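Side-chain contacts in mannitol dehydrogenase (Pseudomonas fluorescens, PDB 1LJ8), which binds NAD and probably catalyses the reversible, NAD-dependent oxidation of mannitol to fructose: residues Glu320-Pro325 and Asp360-Gln365; Val328-Ala333 and Thr483-Leu488; Thr238-Gln243 and Ala366-Leu371; Gly310-Tyr315 and Val407-Leu412. All blocks are in the same frame, centred on the assembly; numbering follows the deposited sequence.

Contact 1: residues Glu320-Pro325 and Asp360-Gln365; sequences ETMNDP and DRFSNQ
Asn323 and Gln365 pair their carboxamides across two neighbouring helix ends of the largely helical C-terminal domain, where helix 318-322 and helix 351-362 give way to loops. The polar part of the contact is a reciprocal amide pair, each side chain both giving and accepting. Asn323 ND2 donates to Gln365 OE1 over 2.9 Å along an almost straight N-H (177°), lying in the carbonyl plane on a lone pair. The return bond, from Gln365 NE2 to Asn323 OD1, is longer at 3.1 Å and more bent, in keeping with the 27° between the two amide planes. A sharp bend in the Gln365 chain (chi2 -85°) brings the amide back over its own segment, and NE2 also donates to Ser363 O at 2.8 Å. Two acceptors on NE2 and one donor at OE1 fix the rotation of this amide, a task that suits a side chain carrying both donor and acceptor.

A water forms a second bridge, donating to Met322 O (2.8 Å) and to Ser363 OG (3.0 Å). A serine hydroxyl can serve two partners here: it accepts from the water and bonds to Val359 O in the preceding turn.

The apolar part centres on Met322 and Phe362. Met322, a selenomethionine in this crystal, is flexible enough to bend at its second and third torsions, which brings SE to the edge of the Phe362 ring, near its plane. Phe362 also touches Leu306 and Met331, and its side chain is about 9 Å from the bound NAD. Met322 CG meets Phe362 CB at 3.6 Å and lies still nearer the main chain, 3.4 Å from Phe362 O.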
loop_
_atom_site.group_PDB
_atom_site.type_symbol
_atom_site.label_atom_id
_atom_site.label_comp_id
_atom_site.label_asym_id
_atom_site.label_seq_id
_atom_site.Cartn_x
_atom_site.Cartn_y
_atom_site.Cartn_z
ATOM N N GLU A 320 -16.456 -12.210 -1.094
ATOM C CA GLU A 320 -16.904 -13.566 -0.706
ATOM C C GLU A 320 -16.866 -13.698 0.799
ATOM O O GLU A 320 -17.766 -14.301 1.380
ATOM C CB GLU A 320 -16.024 -14.631 -1.306
ATOM C CG GLU A 320 -16.258 -14.701 -2.806
ATOM C CD GLU A 320 -15.362 -15.654 -3.497
ATOM O OE1 GLU A 320 -14.284 -15.999 -2.980
ATOM O OE2 GLU A 320 -15.729 -16.054 -4.622
ATOM N N THR A 321 -15.825 -13.157 1.436
ATOM C CA THR A 321 -15.787 -13.221 2.895
ATOM C C THR A 321 -16.926 -12.385 3.467
ATOM O O THR A 321 -17.489 -12.732 4.502
ATOM C CB THR A 321 -14.451 -12.691 3.513
ATOM O OG1 THR A 321 -14.347 -11.253 3.340
ATOM C CG2 THR A 321 -13.259 -13.438 2.894
HETATM N N MSE A 322 -17.310 -11.298 2.792
HETATM C CA MSE A 322 -18.384 -10.482 3.307
HETATM C C MSE A 322 -19.740 -11.152 3.099
HETATM O O MSE A 322 -20.726 -10.689 3.710
HETATM C CB MSE A 322 -18.397 -9.089 2.664
HETATM C CG MSE A 322 -17.187 -8.242 3.013
HETATM SE SE MSE A 322 -17.079 -7.790 4.964
HETATM C CE MSE A 322 -16.027 -9.143 5.413
ATOM N N ASN A 323 -19.788 -12.191 2.256
ATOM C CA ASN A 323 -21.053 -12.931 2.055
ATOM C C ASN A 323 -21.146 -14.082 3.075
ATOM O O ASN A 323 -22.116 -14.845 3.068
ATOM C CB ASN A 323 -21.181 -13.471 0.616
ATOM C CG ASN A 323 -21.333 -12.332 -0.418
ATOM O OD1 ASN A 323 -21.796 -11.243 -0.077
ATOM N ND2 ASN A 323 -20.944 -12.586 -1.662
ATOM N N ASP A 324 -20.137 -14.193 3.941
ATOM C CA ASP A 324 -20.127 -15.211 5.008
ATOM C C ASP A 324 -20.420 -14.467 6.321
ATOM O O ASP A 324 -19.574 -13.713 6.845
ATOM C CB ASP A 324 -18.754 -15.904 5.072
ATOM C CG ASP A 324 -18.756 -17.094 6.032
ATOM O OD1 ASP A 324 -19.400 -16.987 7.094
ATOM O OD2 ASP A 324 -18.118 -18.124 5.731
ATOM N N PRO A 325 -21.620 -14.670 6.898
ATOM C CA PRO A 325 -21.895 -13.937 8.125
ATOM C C PRO A 325 -20.951 -14.151 9.288
ATOM O O PRO A 325 -20.867 -13.288 10.149
ATOM C CB PRO A 325 -23.355 -14.338 8.476
ATOM C CG PRO A 325 -23.925 -14.832 7.162
ATOM C CD PRO A 325 -22.760 -15.524 6.505
ATOM N N ASP A 360 -19.469 -1.893 4.095
ATOM C CA ASP A 360 -20.113 -1.641 2.791
ATOM C C ASP A 360 -19.103 -1.742 1.635
ATOM O O ASP A 360 -19.359 -2.367 0.604
ATOM C CB ASP A 360 -20.718 -0.237 2.709
ATOM C CG ASP A 360 -21.885 0.001 3.709
ATOM O OD1 ASP A 360 -22.525 -0.982 4.138
ATOM O OD2 ASP A 360 -22.135 1.185 4.049
ATOM N N ARG A 361 -17.952 -1.086 1.810
ATOM C CA ARG A 361 -16.922 -1.114 0.743
ATOM C C ARG A 361 -16.333 -2.511 0.523
ATOM O O ARG A 361 -16.107 -2.938 -0.628
ATOM C CB ARG A 361 -15.824 -0.089 1.060
ATOM C CG ARG A 361 -16.320 1.352 0.878
ATOM C CD ARG A 361 -15.336 2.357 1.528
ATOM N NE ARG A 361 -13.991 2.165 0.949
ATOM C CZ ARG A 361 -12.855 2.571 1.546
ATOM N NH1 ARG A 361 -12.899 3.197 2.728
ATOM N NH2 ARG A 361 -11.675 2.339 0.959
ATOM N N PHE A 362 -16.116 -3.260 1.593
ATOM C CA PHE A 362 -15.597 -4.614 1.388
ATOM C C PHE A 362 -16.661 -5.540 0.772
ATOM O O PHE A 362 -16.325 -6.573 0.222
ATOM C CB PHE A 362 -15.167 -5.275 2.711
ATOM C CG PHE A 362 -13.890 -4.740 3.308
ATOM C CD1 PHE A 362 -13.384 -5.341 4.462
ATOM C CD2 PHE A 362 -13.221 -3.652 2.773
ATOM C CE1 PHE A 362 -12.217 -4.853 5.074
ATOM C CE2 PHE A 362 -12.053 -3.138 3.375
ATOM C CZ PHE A 362 -11.556 -3.746 4.529
ATOM N N SER A 363 -17.943 -5.172 0.902
ATOM C CA SER A 363 -19.055 -5.974 0.365
ATOM C C SER A 363 -19.302 -5.713 -1.114
ATOM O O SER A 363 -20.142 -6.387 -1.752
ATOM C CB SER A 363 -20.342 -5.703 1.183
ATOM O OG SER A 363 -20.129 -6.034 2.559
ATOM N N ASN A 364 -18.569 -4.740 -1.668
ATOM C CA ASN A 364 -18.659 -4.403 -3.112
ATOM C C ASN A 364 -18.388 -5.687 -3.928
ATOM O O ASN A 364 -17.283 -6.237 -3.963
ATOM C CB ASN A 364 -17.612 -3.303 -3.394
ATOM C CG ASN A 364 -17.534 -2.889 -4.853
ATOM O OD1 ASN A 364 -18.062 -3.544 -5.754
ATOM N ND2 ASN A 364 -16.830 -1.782 -5.089
ATOM N N GLN A 365 -19.403 -6.206 -4.602
ATOM C CA GLN A 365 -19.192 -7.457 -5.331
ATOM C C GLN A 365 -18.560 -7.238 -6.691
ATOM O O GLN A 365 -17.813 -8.087 -7.170
ATOM C CB GLN A 365 -20.528 -8.198 -5.549
ATOM C CG GLN A 365 -21.434 -8.227 -4.313
ATOM C CD GLN A 365 -21.118 -9.359 -3.352
ATOM O OE1 GLN A 365 -21.066 -10.526 -3.752
ATOM N NE2 GLN A 365 -20.909 -9.023 -2.062
HETATM O O HOH W 1 -21.858 -8.119 3.848
#

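Contact 2: residues Val328-Ala333 and Thr483-Leu488; sequences VAYMRA and TTLKHL
One face of the Tyr330 ring receives a methyl of Leu485, while a methyl of Leu488 approaches the same ring obliquely. Leu485 CD2 is 4.1 Å from the centroid of the Tyr330 ring and 23° off its normal, a CH-pi contact displaced toward the rim, with CG as the nearest ring atom. Leu488 CD2 meets Tyr330 CE1 at 3.7 Å, farther along toward the hydroxyl. Leu485 and Leu488 stand three residues apart, so successive turns of one helix present both methyls to a single ring. Leucine suits both places because its branched end can offer one methyl to the ring; the Tyr330 side chain, with CG opposite the backbone N (chi1 173°), reaches out from its helix to meet them. Tyrosine adds a polar end to this buried apolar surface, and that end is satisfied, since OH bonds to Arg402 O.

The contact joins helix 325-339 to the last turns of the long helix 463-488. Helix 401-413 fits beside both: its Leu405 touches Tyr330 and Leu485 alike, and its Val406 also packs on the tyrosine. Ala305 and Leu309 of helix 289-313 pack on Tyr330 as well, so that residues of three other helices gather around one ring.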
loop_
_atom_site.group_PDB
_atom_site.type_symbol
_atom_site.label_atom_id
_atom_site.label_comp_id
_atom_site.label_asym_id
_atom_site.label_seq_id
_atom_site.Cartn_x
_atom_site.Cartn_y
_atom_site.Cartn_z
ATOM N N VAL A 328 -18.193 -11.579 8.698
ATOM C CA VAL A 328 -18.661 -10.226 8.992
ATOM C C VAL A 328 -18.713 -10.013 10.489
ATOM O O VAL A 328 -18.272 -8.984 10.993
ATOM C CB VAL A 328 -20.098 -9.977 8.388
ATOM C CG1 VAL A 328 -20.576 -8.586 8.702
ATOM C CG2 VAL A 328 -20.075 -10.188 6.857
ATOM N N ALA A 329 -19.262 -10.991 11.222
ATOM C CA ALA A 329 -19.357 -10.862 12.695
ATOM C C ALA A 329 -17.969 -10.783 13.338
ATOM O O ALA A 329 -17.725 -10.010 14.291
ATOM C CB ALA A 329 -20.151 -12.032 13.273
ATOM N N TYR A 330 -17.058 -11.604 12.837
ATOM C CA TYR A 330 -15.676 -11.566 13.344
ATOM C C TYR A 330 -15.013 -10.198 13.093
ATOM O O TYR A 330 -14.396 -9.625 14.009
ATOM C CB TYR A 330 -14.874 -12.698 12.680
ATOM C CG TYR A 330 -13.379 -12.696 12.979
ATOM C CD1 TYR A 330 -12.890 -12.844 14.279
ATOM C CD2 TYR A 330 -12.464 -12.578 11.938
ATOM C CE1 TYR A 330 -11.509 -12.880 14.524
ATOM C CE2 TYR A 330 -11.093 -12.611 12.160
ATOM C CZ TYR A 330 -10.621 -12.766 13.454
ATOM O OH TYR A 330 -9.254 -12.832 13.688
HETATM N N MSE A 331 -15.128 -9.668 11.868
HETATM C CA MSE A 331 -14.564 -8.325 11.566
HETATM C C MSE A 331 -15.172 -7.245 12.479
HETATM O O MSE A 331 -14.461 -6.377 13.018
HETATM C CB MSE A 331 -14.859 -7.935 10.103
HETATM C CG MSE A 331 -14.615 -6.434 9.759
HETATM SE SE MSE A 331 -14.950 -6.265 7.805
HETATM C CE MSE A 331 -14.791 -4.314 7.675
ATOM N N ARG A 332 -16.495 -7.294 12.663
ATOM C CA ARG A 332 -17.122 -6.293 13.527
ATOM C C ARG A 332 -16.628 -6.406 14.963
ATOM O O ARG A 332 -16.385 -5.391 15.630
ATOM C CB ARG A 332 -18.655 -6.426 13.496
ATOM C CG ARG A 332 -19.308 -6.007 12.211
ATOM C CD ARG A 332 -20.816 -5.901 12.440
ATOM N NE ARG A 332 -21.580 -5.701 11.204
ATOM C CZ ARG A 332 -21.771 -4.528 10.594
ATOM N NH1 ARG A 332 -21.247 -3.408 11.083
ATOM N NH2 ARG A 332 -22.528 -4.478 9.501
ATOM N N ALA A 333 -16.460 -7.635 15.442
ATOM C CA ALA A 333 -15.978 -7.811 16.822
ATOM C C ALA A 333 -14.533 -7.291 16.939
ATOM O O ALA A 333 -14.167 -6.625 17.898
ATOM C CB ALA A 333 -16.034 -9.290 17.218
ATOM N N THR A 483 -15.706 -23.736 12.020
ATOM C CA THR A 483 -15.975 -24.147 13.399
ATOM C C THR A 483 -15.177 -23.285 14.378
ATOM O O THR A 483 -15.668 -22.900 15.428
ATOM C CB THR A 483 -15.643 -25.640 13.546
ATOM O OG1 THR A 483 -16.656 -26.398 12.853
ATOM C CG2 THR A 483 -15.605 -26.052 15.010
ATOM N N THR A 484 -13.943 -22.946 14.026
ATOM C CA THR A 484 -13.142 -22.099 14.919
ATOM C C THR A 484 -13.825 -20.737 15.131
ATOM O O THR A 484 -13.872 -20.222 16.247
ATOM C CB THR A 484 -11.744 -21.922 14.329
ATOM O OG1 THR A 484 -11.107 -23.205 14.280
ATOM C CG2 THR A 484 -10.904 -20.959 15.151
ATOM N N LEU A 485 -14.326 -20.125 14.052
ATOM C CA LEU A 485 -14.995 -18.836 14.171
ATOM C C LEU A 485 -16.261 -18.988 14.990
ATOM O O LEU A 485 -16.559 -18.134 15.797
ATOM C CB LEU A 485 -15.363 -18.225 12.795
ATOM C CG LEU A 485 -14.147 -17.610 12.067
ATOM C CD1 LEU A 485 -14.570 -17.133 10.670
ATOM C CD2 LEU A 485 -13.570 -16.448 12.869
ATOM N N LYS A 486 -17.041 -20.038 14.737
ATOM C CA LYS A 486 -18.248 -20.210 15.549
ATOM C C LYS A 486 -17.896 -20.269 17.021
ATOM O O LYS A 486 -18.518 -19.591 17.839
ATOM C CB LYS A 486 -18.990 -21.496 15.172
ATOM C CG LYS A 486 -19.649 -21.434 13.819
ATOM C CD LYS A 486 -20.163 -22.804 13.404
ATOM C CE LYS A 486 -21.139 -22.709 12.257
ATOM N NZ LYS A 486 -21.545 -24.091 11.775
ATOM N N HIS A 487 -16.891 -21.057 17.386
ATOM C CA HIS A 487 -16.563 -21.131 18.823
ATOM C C HIS A 487 -16.127 -19.774 19.369
ATOM O O HIS A 487 -16.554 -19.342 20.452
ATOM C CB HIS A 487 -15.463 -22.180 19.067
ATOM C CG HIS A 487 -15.918 -23.598 18.834
ATOM N ND1 HIS A 487 -15.045 -24.663 18.756
ATOM C CD2 HIS A 487 -17.155 -24.118 18.672
ATOM C CE1 HIS A 487 -15.725 -25.778 18.557
ATOM N NE2 HIS A 487 -17.008 -25.476 18.502
ATOM N N LEU A 488 -15.284 -19.078 18.607
ATOM C CA LEU A 488 -14.764 -17.804 19.047
ATOM C C LEU A 488 -15.824 -16.742 19.260
ATOM O O LEU A 488 -15.767 -15.980 20.243
ATOM C CB LEU A 488 -13.703 -17.303 18.038
ATOM C CG LEU A 488 -13.140 -15.887 18.279
ATOM C CD1 LEU A 488 -12.333 -15.898 19.561
ATOM C CD2 LEU A 488 -12.259 -15.445 17.106
#

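Contact 3: residues Thr238-Gln243 and Ala366-Leu371; sequences TAHRLQ and AIADQL
His240 reaches from helix 238-248, on the Rossmann-domain side of the enzyme, to the loop 366-371 of the C-terminal domain, making this an interdomain contact beside the cofactor cleft. From CB, chi1 of -86° sets CG opposite the carbonyl carbon and sends the imidazole straight at the loop, which it meets with its edge. At CD2, the flank of the ring lies 3.7 Å from Gln370 NE2, whose amide plane stands nearly upright to the ring, 83° apart; that NE2 is itself bonded to Met235 O. At the tip, NE2 donates to Ala368 O over 3.2 Å. The bond is nearly straight at the hydrogen (168°) and lies in the ring plane, but the donor sits well above the carbonyl plane instead of on a lone pair. On the other flank, CE1 comes within 2.9 Å of Ile367 O, again near the ring plane.

Histidine fits because a flat ring edge can face two consecutive carbonyls and donate to one of them. Ala368 adopts left-handed helical backbone angles, and its small CB packs 3.8 Å from His240 NE2. The site is close to the coenzyme, with the Gln370 side chain about 8 Å from the bound NAD.

One turn on, Gln243 extends its chain toward the same loop without touching it, and two waters span the distance. One donates to Gln243 OE1, the other accepts from Gln243 NE2 at 2.7 Å, and both donate to the single oxygen Ala366 O.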
loop_
_atom_site.group_PDB
_atom_site.type_symbol
_atom_site.label_atom_id
_atom_site.label_comp_id
_atom_site.label_asym_id
_atom_site.label_seq_id
_atom_site.Cartn_x
_atom_site.Cartn_y
_atom_site.Cartn_z
ATOM N N THR A 238 -6.320 -10.997 -15.646
ATOM C CA THR A 238 -6.807 -11.095 -16.997
ATOM C C THR A 238 -8.305 -10.862 -17.057
ATOM O O THR A 238 -8.809 -10.221 -17.968
ATOM C CB THR A 238 -6.481 -12.483 -17.574
ATOM O OG1 THR A 238 -5.068 -12.603 -17.638
ATOM C CG2 THR A 238 -7.063 -12.649 -18.959
ATOM N N ALA A 239 -9.035 -11.402 -16.091
ATOM C CA ALA A 239 -10.480 -11.218 -16.109
ATOM C C ALA A 239 -10.846 -9.730 -16.021
ATOM O O ALA A 239 -11.754 -9.270 -16.714
ATOM C CB ALA A 239 -11.111 -11.981 -14.937
ATOM N N HIS A 240 -10.152 -8.992 -15.154
ATOM C CA HIS A 240 -10.445 -7.542 -15.046
ATOM C C HIS A 240 -10.195 -6.860 -16.392
ATOM O O HIS A 240 -10.991 -6.049 -16.873
ATOM C CB HIS A 240 -9.573 -6.941 -13.933
ATOM C CG HIS A 240 -10.185 -7.069 -12.567
ATOM N ND1 HIS A 240 -11.371 -6.442 -12.241
ATOM C CD2 HIS A 240 -9.784 -7.717 -11.445
ATOM C CE1 HIS A 240 -11.674 -6.695 -10.979
ATOM N NE2 HIS A 240 -10.734 -7.470 -10.472
ATOM N N ARG A 241 -9.092 -7.216 -17.049
ATOM C CA ARG A 241 -8.767 -6.599 -18.338
ATOM C C ARG A 241 -9.788 -6.978 -19.408
ATOM O O ARG A 241 -10.226 -6.149 -20.210
ATOM C CB ARG A 241 -7.339 -7.029 -18.758
ATOM C CG ARG A 241 -6.936 -6.637 -20.177
ATOM C CD ARG A 241 -5.486 -7.076 -20.488
ATOM N NE ARG A 241 -5.269 -8.540 -20.591
ATOM C CZ ARG A 241 -5.674 -9.333 -21.582
ATOM N NH1 ARG A 241 -6.360 -8.864 -22.621
ATOM N NH2 ARG A 241 -5.335 -10.632 -21.563
ATOM N N LEU A 242 -10.199 -8.244 -19.425
ATOM C CA LEU A 242 -11.156 -8.684 -20.405
ATOM C C LEU A 242 -12.523 -8.057 -20.181
ATOM O O LEU A 242 -13.247 -7.777 -21.147
ATOM C CB LEU A 242 -11.272 -10.228 -20.386
ATOM C CG LEU A 242 -9.993 -10.951 -20.843
ATOM C CD1 LEU A 242 -10.203 -12.478 -20.733
ATOM C CD2 LEU A 242 -9.660 -10.592 -22.289
ATOM N N GLN A 243 -12.868 -7.810 -18.918
ATOM C CA GLN A 243 -14.184 -7.224 -18.624
ATOM C C GLN A 243 -14.251 -5.811 -19.244
ATOM O O GLN A 243 -15.279 -5.383 -19.773
ATOM C CB GLN A 243 -14.397 -7.147 -17.109
ATOM C CG GLN A 243 -15.728 -6.514 -16.722
ATOM C CD GLN A 243 -15.952 -6.441 -15.207
ATOM O OE1 GLN A 243 -14.996 -6.367 -14.388
ATOM N NE2 GLN A 243 -17.222 -6.453 -14.816
ATOM N N ALA A 366 -18.847 -6.097 -7.303
ATOM C CA ALA A 366 -18.345 -5.849 -8.653
ATOM C C ALA A 366 -16.831 -5.698 -8.742
ATOM O O ALA A 366 -16.240 -6.081 -9.741
ATOM C CB ALA A 366 -18.994 -4.609 -9.192
ATOM N N ILE A 367 -16.223 -5.144 -7.690
ATOM C CA ILE A 367 -14.773 -4.870 -7.695
ATOM C C ILE A 367 -13.893 -6.108 -7.756
ATOM O O ILE A 367 -12.795 -6.085 -8.330
ATOM C CB ILE A 367 -14.409 -3.958 -6.471
ATOM C CG1 ILE A 367 -12.997 -3.320 -6.586
ATOM C CG2 ILE A 367 -14.520 -4.787 -5.200
ATOM C CD1 ILE A 367 -12.764 -2.497 -7.854
ATOM N N ALA A 368 -14.329 -7.200 -7.155
ATOM C CA ALA A 368 -13.560 -8.430 -7.197
ATOM C C ALA A 368 -12.081 -8.264 -6.768
ATOM O O ALA A 368 -11.130 -8.596 -7.488
ATOM C CB ALA A 368 -13.666 -9.067 -8.619
ATOM N N ASP A 369 -11.907 -7.777 -5.549
ATOM C CA ASP A 369 -10.575 -7.588 -4.991
ATOM C C ASP A 369 -10.056 -8.927 -4.484
ATOM O O ASP A 369 -10.728 -9.655 -3.744
ATOM C CB ASP A 369 -10.646 -6.541 -3.869
ATOM C CG ASP A 369 -9.262 -6.153 -3.363
ATOM O OD1 ASP A 369 -8.313 -6.427 -4.112
ATOM O OD2 ASP A 369 -9.151 -5.593 -2.244
ATOM N N GLN A 370 -8.857 -9.268 -4.892
ATOM C CA GLN A 370 -8.303 -10.581 -4.604
ATOM C C GLN A 370 -7.716 -10.847 -3.238
ATOM O O GLN A 370 -6.881 -10.081 -2.784
ATOM C CB GLN A 370 -7.207 -10.905 -5.629
ATOM C CG GLN A 370 -7.637 -10.659 -7.073
ATOM C CD GLN A 370 -7.229 -9.266 -7.580
ATOM O OE1 GLN A 370 -6.727 -8.425 -6.832
ATOM N NE2 GLN A 370 -7.450 -9.035 -8.887
ATOM N N LEU A 371 -8.136 -11.935 -2.586
ATOM C CA LEU A 371 -7.524 -12.266 -1.330
ATOM C C LEU A 371 -6.025 -12.523 -1.549
ATOM O O LEU A 371 -5.221 -12.268 -0.649
ATOM C CB LEU A 371 -8.199 -13.495 -0.642
ATOM C CG LEU A 371 -9.652 -13.238 -0.192
ATOM C CD1 LEU A 371 -10.098 -14.456 0.659
ATOM C CD2 LEU A 371 -9.766 -11.893 0.615
HETATM O O HOH W 2 -14.522 -7.287 -11.851
HETATM O O HOH W 3 -17.794 -6.360 -12.180
#

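Contact 4: residues Gly310-Tyr315 and Val407-Leu412; sequences GFLKGY and VAAWAL
A Schellman motif spanning Gly310 to Tyr315 closes helix 289-313, and Leu312, within it, packs against Ala409 and Leu412 of helix 401-413. Its two methyls divide the work. CD1 settles over the backbone of the partner helix, 3.6 Å from Ala409 O, with Ala409 CB farther off at 4.4 Å. CD2 reaches the next turn of the helix and touches Leu412 CG at 4.0 Å. With chi1 at -77° and chi2 near 180°, the leucine is extended, and its forked end bears on two residues three apart in the opposing helix. The residue types match: alanine at 409 is short enough to let a methyl come down onto the main chain, while Leu412 supplies branched bulk beside it. The side chains that meet are all apolar; Val481 and Tyr473 of helix 463-488 add to the packing on Leu312 and Leu412 respectively.

The helix ends at Lys313, one residue past Leu312. Tyr315 N bonds to Gly310 O at 2.8 Å, and Gly314 N to Phe311 O at 3.0 Å. Gly314 itself takes a positive phi of 108°, a backbone shape that glycine, having no side chain, adopts without crowding the carbonyl oxygen before it. This pair of bonds around a C-prime glycine is the signature of the Schellman motif, used here to end helix 289-313 beside helix 401-413.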
loop_
_atom_site.group_PDB
_atom_site.type_symbol
_atom_site.label_atom_id
_atom_site.label_comp_id
_atom_site.label_asym_id
_atom_site.label_seq_id
_atom_site.Cartn_x
_atom_site.Cartn_y
_atom_site.Cartn_z
ATOM N N GLY A 310 -9.864 -16.388 5.186
ATOM C CA GLY A 310 -10.650 -16.524 3.959
ATOM C C GLY A 310 -9.956 -17.408 2.941
ATOM O O GLY A 310 -10.594 -18.249 2.303
ATOM N N PHE A 311 -8.649 -17.238 2.806
ATOM C CA PHE A 311 -7.904 -18.053 1.836
ATOM C C PHE A 311 -7.948 -19.528 2.277
ATOM O O PHE A 311 -8.115 -20.438 1.458
ATOM C CB PHE A 311 -6.449 -17.595 1.763
ATOM C CG PHE A 311 -5.881 -17.643 0.369
ATOM C CD1 PHE A 311 -6.137 -16.601 -0.521
ATOM C CD2 PHE A 311 -5.113 -18.727 -0.047
ATOM C CE1 PHE A 311 -5.624 -16.645 -1.848
ATOM C CE2 PHE A 311 -4.580 -18.791 -1.373
ATOM C CZ PHE A 311 -4.844 -17.744 -2.266
ATOM N N LEU A 312 -7.776 -19.760 3.571
ATOM C CA LEU A 312 -7.832 -21.129 4.114
ATOM C C LEU A 312 -9.193 -21.760 3.868
ATOM O O LEU A 312 -9.270 -22.938 3.501
ATOM C CB LEU A 312 -7.568 -21.101 5.633
ATOM C CG LEU A 312 -6.094 -20.922 5.981
ATOM C CD1 LEU A 312 -6.030 -20.587 7.481
ATOM C CD2 LEU A 312 -5.229 -22.190 5.665
ATOM N N LYS A 313 -10.253 -20.990 4.060
ATOM C CA LYS A 313 -11.607 -21.489 3.862
ATOM C C LYS A 313 -11.853 -21.799 2.378
ATOM O O LYS A 313 -12.751 -22.590 2.035
ATOM C CB LYS A 313 -12.607 -20.468 4.376
ATOM C CG LYS A 313 -14.066 -20.883 4.262
ATOM C CD LYS A 313 -14.369 -22.224 5.010
ATOM C CE LYS A 313 -15.827 -22.651 4.764
ATOM N NZ LYS A 313 -16.147 -23.934 5.505
ATOM N N GLY A 314 -11.027 -21.219 1.510
ATOM C CA GLY A 314 -11.193 -21.455 0.078
ATOM C C GLY A 314 -11.737 -20.234 -0.660
ATOM O O GLY A 314 -11.896 -20.277 -1.900
ATOM N N TYR A 315 -12.036 -19.148 0.044
ATOM C CA TYR A 315 -12.534 -17.949 -0.653
ATOM C C TYR A 315 -11.362 -17.341 -1.399
ATOM O O TYR A 315 -10.184 -17.594 -1.046
ATOM C CB TYR A 315 -13.081 -16.918 0.332
ATOM C CG TYR A 315 -14.268 -17.391 1.132
ATOM C CD1 TYR A 315 -14.386 -17.092 2.488
ATOM C CD2 TYR A 315 -15.303 -18.096 0.521
ATOM C CE1 TYR A 315 -15.507 -17.486 3.220
ATOM C CE2 TYR A 315 -16.434 -18.501 1.242
ATOM C CZ TYR A 315 -16.524 -18.199 2.586
ATOM O OH TYR A 315 -17.609 -18.672 3.299
ATOM N N VAL A 407 -2.984 -14.094 13.466
ATOM C CA VAL A 407 -1.608 -14.588 13.390
ATOM C C VAL A 407 -1.589 -16.124 13.189
ATOM O O VAL A 407 -0.747 -16.652 12.448
ATOM C CB VAL A 407 -0.796 -14.189 14.679
ATOM C CG1 VAL A 407 0.705 -14.639 14.560
ATOM C CG2 VAL A 407 -0.838 -12.673 14.854
ATOM N N ALA A 408 -2.478 -16.834 13.896
ATOM C CA ALA A 408 -2.579 -18.274 13.761
ATOM C C ALA A 408 -3.016 -18.613 12.304
ATOM O O ALA A 408 -2.523 -19.601 11.685
ATOM C CB ALA A 408 -3.634 -18.812 14.782
ATOM N N ALA A 409 -3.952 -17.822 11.780
ATOM C CA ALA A 409 -4.463 -18.062 10.404
ATOM C C ALA A 409 -3.301 -17.907 9.422
ATOM O O ALA A 409 -3.143 -18.701 8.485
ATOM C CB ALA A 409 -5.589 -17.049 10.056
ATOM N N TRP A 410 -2.505 -16.855 9.610
ATOM C CA TRP A 410 -1.340 -16.653 8.725
ATOM C C TRP A 410 -0.387 -17.853 8.833
ATOM O O TRP A 410 0.128 -18.345 7.808
ATOM C CB TRP A 410 -0.564 -15.372 9.121
ATOM C CG TRP A 410 0.573 -15.046 8.192
ATOM C CD1 TRP A 410 0.477 -14.860 6.829
ATOM C CD2 TRP A 410 1.951 -14.790 8.536
ATOM N NE1 TRP A 410 1.711 -14.486 6.318
ATOM C CE2 TRP A 410 2.627 -14.439 7.332
ATOM C CE3 TRP A 410 2.671 -14.814 9.728
ATOM C CZ2 TRP A 410 3.998 -14.118 7.295
ATOM C CZ3 TRP A 410 4.051 -14.493 9.702
ATOM C CH2 TRP A 410 4.692 -14.150 8.479
ATOM N N ALA A 411 -0.157 -18.331 10.067
ATOM C CA ALA A 411 0.757 -19.449 10.266
ATOM C C ALA A 411 0.308 -20.687 9.495
ATOM O O ALA A 411 1.127 -21.353 8.815
ATOM C CB ALA A 411 0.910 -19.800 11.795
ATOM N N LEU A 412 -0.977 -20.986 9.581
ATOM C CA LEU A 412 -1.497 -22.186 8.901
ATOM C C LEU A 412 -1.511 -21.942 7.396
ATOM O O LEU A 412 -1.161 -22.821 6.621
ATOM C CB LEU A 412 -2.901 -22.534 9.398
ATOM C CG LEU A 412 -3.488 -23.862 8.833
ATOM C CD1 LEU A 412 -2.565 -25.042 9.132
ATOM C CD2 LEU A 412 -4.828 -24.137 9.422
#

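In the fold
Three of the contacts form a connected group in the helical C-terminal domain. Helices 289-313, 318-322 and 325-339 follow one another, bringing in turn the first segments of contacts 4, 1 and 2, whose centres lie 13 to 17 Å apart. Contacts 1 and 2 meet through the selenium atoms of Met322 and Met331, and contacts 1 and 4 through Asp324 and Tyr315. Contact 3 comes from elsewhere: its first segment lies far earlier in the chain, on the Rossmann side, yet 366-371 directly continues 360-365, and Leu371 packs on Phe311. The interdomain contact near NAD is thereby connected to the helical core, while contact 2, whose centre is 27 Å away, does not touch it.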